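Local coordinates for protein endo-1,4-beta-xylanase (Pseudoalteromonas haloplanktis, PDB 1H12) that hydrolyses internal beta-1,4 linkages of xylan as a cold-adapted family 8 glycoside hydrolase, and probably acts on related beta-glucans, at residues P274-E279 and V328-G333. Residues are numbered along the deposited sequence; the frame is centred on the assembly and turned at random.
Sequences PGQWYE and VYSYGG
Tyr278 and Tyr329 form the hydrogen-bonded antiparallel pair of a small three-stranded sheet, in which edge strand 277-278 pairs with 329-330, the first arm of a beta hairpin whose type I' turn runs from Ser330 to Gly333. Two backbone bonds close the pair: Tyr278 N to Tyr329 O (2.9 Å) and Tyr329 N to Tyr278 O (3.0 Å). Both tyrosine side chains leave the same face side by side, CD2 of Tyr278 4.2 Å from CD1 of Tyr329. On the other face, Pro274 CD, from the turn of its own segment, sits over the centre of the Trp277 indole, and Val328 CG1 makes a CH-pi contact with the opposite side of the ring, offset toward the rim, 3.4 Å from Trp277 CE3. Ser330 holds OG trans to its own N (chi1 -177°), beside Gln276, whose NE2 donates a long, bent bond to Ser330 OG (3.3 Å, 139°), the hydroxyl lying 29° out of the amide plane. The amide's OE1 accepts from Gly265 N. Gln276 CG lies over one face of the Tyr331 ring, a CH-pi contact, and a water joins Gln276 O to Tyr331 N. Replacing Gln276 by an alanine is likely to leave Ser330 OG without this donor, Gly265 N without its acceptor and the Tyr331 ring without the methylene over its face. Helix 300-318 packs against the tyrosine face through Leu313 and Ala316, Tyr278 OH reaches Gln344 in helix 342-351, and strand 333-334 completes the sheet.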
ATOM      1  N   PRO A 274      -6.005 -17.453   8.110  1.00  9.75           N
ATOM      2  CA  PRO A 274      -6.306 -18.276   6.934  1.00  9.89           C
ATOM      3  C   PRO A 274      -6.142 -17.508   5.643  1.00  8.77           C
ATOM      4  O   PRO A 274      -6.422 -16.303   5.558  1.00  8.71           O
ATOM      5  CB  PRO A 274      -7.743 -18.716   7.156  1.00 10.67           C
ATOM      6  CG  PRO A 274      -7.871 -18.702   8.660  1.00 11.77           C
ATOM      7  CD  PRO A 274      -7.097 -17.479   9.075  1.00 11.24           C
ATOM      8  N   GLY A 275      -5.707 -18.213   4.602  1.00  8.51           N
ATOM      9  CA  GLY A 275      -5.447 -17.547   3.335  1.00  8.80           C
ATOM     10  C   GLY A 275      -6.623 -16.923   2.628  1.00  7.88           C
ATOM     11  O   GLY A 275      -6.454 -15.967   1.873  1.00  8.35           O
ATOM     12  N   GLN A 276      -7.809 -17.447   2.919  1.00  8.81           N
ATOM     13  CA  GLN A 276      -9.012 -17.019   2.211  1.00  8.57           C
ATOM     14  C   GLN A 276      -9.717 -15.910   2.933  1.00  9.26           C
ATOM     15  O   GLN A 276     -10.774 -15.435   2.472  1.00 10.23           O
ATOM     16  CB  GLN A 276      -9.987 -18.180   1.941  1.00 10.26           C
ATOM     17  CG  GLN A 276     -10.881 -18.599   3.110  1.00 11.60           C
ATOM     18  CD  GLN A 276     -10.233 -19.390   4.169  1.00 11.40           C
ATOM     19  OE1 GLN A 276      -9.043 -19.750   4.071  1.00 11.24           O
ATOM     20  NE2 GLN A 276     -10.985 -19.763   5.182  1.00 17.16           N
ATOM     21  N   TRP A 277      -9.181 -15.438   4.045  1.00  8.65           N
ATOM     22  CA  TRP A 277      -9.810 -14.293   4.684  1.00  8.76           C
ATOM     23  C   TRP A 277      -9.580 -13.023   3.890  1.00  8.05           C
ATOM     24  O   TRP A 277      -8.483 -12.760   3.411  1.00  8.47           O
ATOM     25  CB  TRP A 277      -9.190 -14.051   6.077  1.00  9.67           C
ATOM     26  CG  TRP A 277      -9.697 -14.951   7.144  1.00 10.35           C
ATOM     27  CD1 TRP A 277     -10.436 -16.080   7.002  1.00 12.12           C
ATOM     28  CD2 TRP A 277      -9.543 -14.759   8.549  1.00 11.83           C
ATOM     29  NE1 TRP A 277     -10.744 -16.596   8.240  1.00 13.94           N
ATOM     30  CE2 TRP A 277     -10.229 -15.784   9.189  1.00 14.43           C
ATOM     31  CE3 TRP A 277      -8.894 -13.829   9.301  1.00 13.32           C
ATOM     32  CZ2 TRP A 277     -10.314 -15.894  10.574  1.00 17.65           C
ATOM     33  CZ3 TRP A 277      -8.995 -13.922  10.707  1.00 17.65           C
ATOM     34  CH2 TRP A 277      -9.710 -14.961  11.276  1.00 17.97           C
ATOM     35  N   TYR A 278     -10.653 -12.223   3.793  1.00  8.58           N
ATOM     36  CA  TYR A 278     -10.542 -10.811   3.527  1.00  8.10           C
ATOM     37  C   TYR A 278     -10.203 -10.197   4.855  1.00  8.55           C
ATOM     38  O   TYR A 278     -11.043 -10.145   5.770  1.00  9.00           O
ATOM     39  CB  TYR A 278     -11.851 -10.260   2.948  1.00  8.87           C
ATOM     40  CG  TYR A 278     -11.956  -8.761   2.900  1.00  7.67           C
ATOM     41  CD1 TYR A 278     -11.477  -8.035   1.838  1.00  7.85           C
ATOM     42  CD2 TYR A 278     -12.519  -8.064   3.940  1.00  8.36           C
ATOM     43  CE1 TYR A 278     -11.606  -6.641   1.808  1.00  7.80           C
ATOM     44  CE2 TYR A 278     -12.652  -6.712   3.920  1.00  8.77           C
ATOM     45  CZ  TYR A 278     -12.211  -5.976   2.854  1.00  8.08           C
ATOM     46  OH  TYR A 278     -12.373  -4.603   2.858  1.00  8.47           O
ATOM     47  N   GLU A 279      -8.964  -9.782   5.021  1.00  8.86           N
ATOM     48  CA  GLU A 279      -8.447  -9.247   6.268  1.00  9.24           C
ATOM     49  C   GLU A 279      -7.639  -7.988   5.968  1.00  9.11           C
ATOM     50  O   GLU A 279      -7.833  -7.322   4.954  1.00  8.82           O
ATOM     51  CB  GLU A 279      -7.724 -10.344   7.073  1.00  9.72           C
ATOM     52  CG  GLU A 279      -6.680 -11.112   6.314  1.00  9.35           C
ATOM     53  CD  GLU A 279      -5.715 -10.239   5.525  1.00  9.00           C
ATOM     54  OE1 GLU A 279      -4.629  -9.854   6.030  1.00 10.18           O
ATOM     55  OE2 GLU A 279      -6.119  -9.885   4.377  1.00  8.81           O
ATOM     56  N   VAL A 328     -13.067  -8.137   8.832  1.00  8.48           N
ATOM     57  CA  VAL A 328     -12.650  -9.466   8.390  1.00  8.39           C
ATOM     58  C   VAL A 328     -13.855 -10.313   7.967  1.00  8.11           C
ATOM     59  O   VAL A 328     -14.831 -10.485   8.725  1.00  9.26           O
ATOM     60  CB  VAL A 328     -11.865 -10.213   9.453  1.00  9.11           C
ATOM     61  CG1 VAL A 328     -11.472 -11.614   8.983  1.00 10.27           C
ATOM     62  CG2 VAL A 328     -10.630  -9.461   9.879  1.00 10.17           C
ATOM     63  N   TYR A 329     -13.817 -10.800   6.753  1.00  8.64           N
ATOM     64  CA  TYR A 329     -14.832 -11.751   6.212  1.00  9.08           C
ATOM     65  C   TYR A 329     -14.124 -12.988   5.729  1.00  8.66           C
ATOM     66  O   TYR A 329     -12.997 -12.933   5.251  1.00  9.64           O
ATOM     67  CB  TYR A 329     -15.644 -11.121   5.060  1.00  8.96           C
ATOM     68  CG  TYR A 329     -16.612 -10.074   5.561  1.00  8.52           C
ATOM     69  CD1 TYR A 329     -16.231  -8.758   5.735  1.00  8.74           C
ATOM     70  CD2 TYR A 329     -17.892 -10.428   5.882  1.00  8.83           C
ATOM     71  CE1 TYR A 329     -17.111  -7.831   6.259  1.00  9.19           C
ATOM     72  CE2 TYR A 329     -18.782  -9.505   6.447  1.00  8.70           C
ATOM     73  CZ  TYR A 329     -18.378  -8.219   6.647  1.00  8.94           C
ATOM     74  OH  TYR A 329     -19.206  -7.267   7.242  1.00  9.83           O
ATOM     75  N   SER A 330     -14.824 -14.134   5.766  1.00  9.02           N
ATOM     76  CA  SER A 330     -14.330 -15.369   5.184  1.00  9.22           C
ATOM     77  C   SER A 330     -15.507 -16.068   4.531  1.00  9.45           C
ATOM     78  O   SER A 330     -16.541 -16.273   5.173  1.00  9.93           O
ATOM     79  CB  SER A 330     -13.749 -16.287   6.263  1.00 10.41           C
ATOM     80  OG  SER A 330     -13.210 -17.437   5.679  1.00 12.45           O
ATOM     81  N   TYR A 331     -15.408 -16.363   3.251  1.00  9.51           N
ATOM     82  CA  TYR A 331     -16.518 -16.962   2.518  1.00 10.23           C
ATOM     83  C   TYR A 331     -17.799 -16.158   2.646  1.00 10.72           C
ATOM     84  O   TYR A 331     -18.911 -16.723   2.724  1.00 11.77           O
ATOM     85  CB  TYR A 331     -16.729 -18.400   2.927  1.00 11.76           C
ATOM     86  CG  TYR A 331     -15.593 -19.345   2.663  1.00 10.40           C
ATOM     87  CD1 TYR A 331     -15.116 -19.581   1.397  1.00 12.48           C
ATOM     88  CD2 TYR A 331     -14.989 -20.030   3.692  1.00 12.36           C
ATOM     89  CE1 TYR A 331     -14.139 -20.551   1.167  1.00 13.32           C
ATOM     90  CE2 TYR A 331     -13.991 -20.971   3.477  1.00 13.47           C
ATOM     91  CZ  TYR A 331     -13.583 -21.207   2.224  1.00 13.74           C
ATOM     92  OH  TYR A 331     -12.639 -22.184   1.939  1.00 17.81           O
ATOM     93  N   GLY A 332     -17.661 -14.824   2.695  1.00 10.44           N
ATOM     94  CA  GLY A 332     -18.814 -13.965   2.820  1.00 11.53           C
ATOM     95  C   GLY A 332     -19.398 -13.820   4.228  1.00 10.81           C
ATOM     96  O   GLY A 332     -20.372 -13.119   4.402  1.00 12.92           O
ATOM     97  N   GLY A 333     -18.789 -14.456   5.195  1.00 10.33           N
ATOM     98  CA  GLY A 333     -19.246 -14.440   6.579  1.00 11.28           C
ATOM     99  C   GLY A 333     -18.409 -13.588   7.486  1.00 10.21           C
ATOM    100  O   GLY A 333     -17.177 -13.696   7.477  1.00 10.35           O
TER
HETATM  101  O   HOH W   1     -13.182 -15.840   1.301  1.00  9.62           O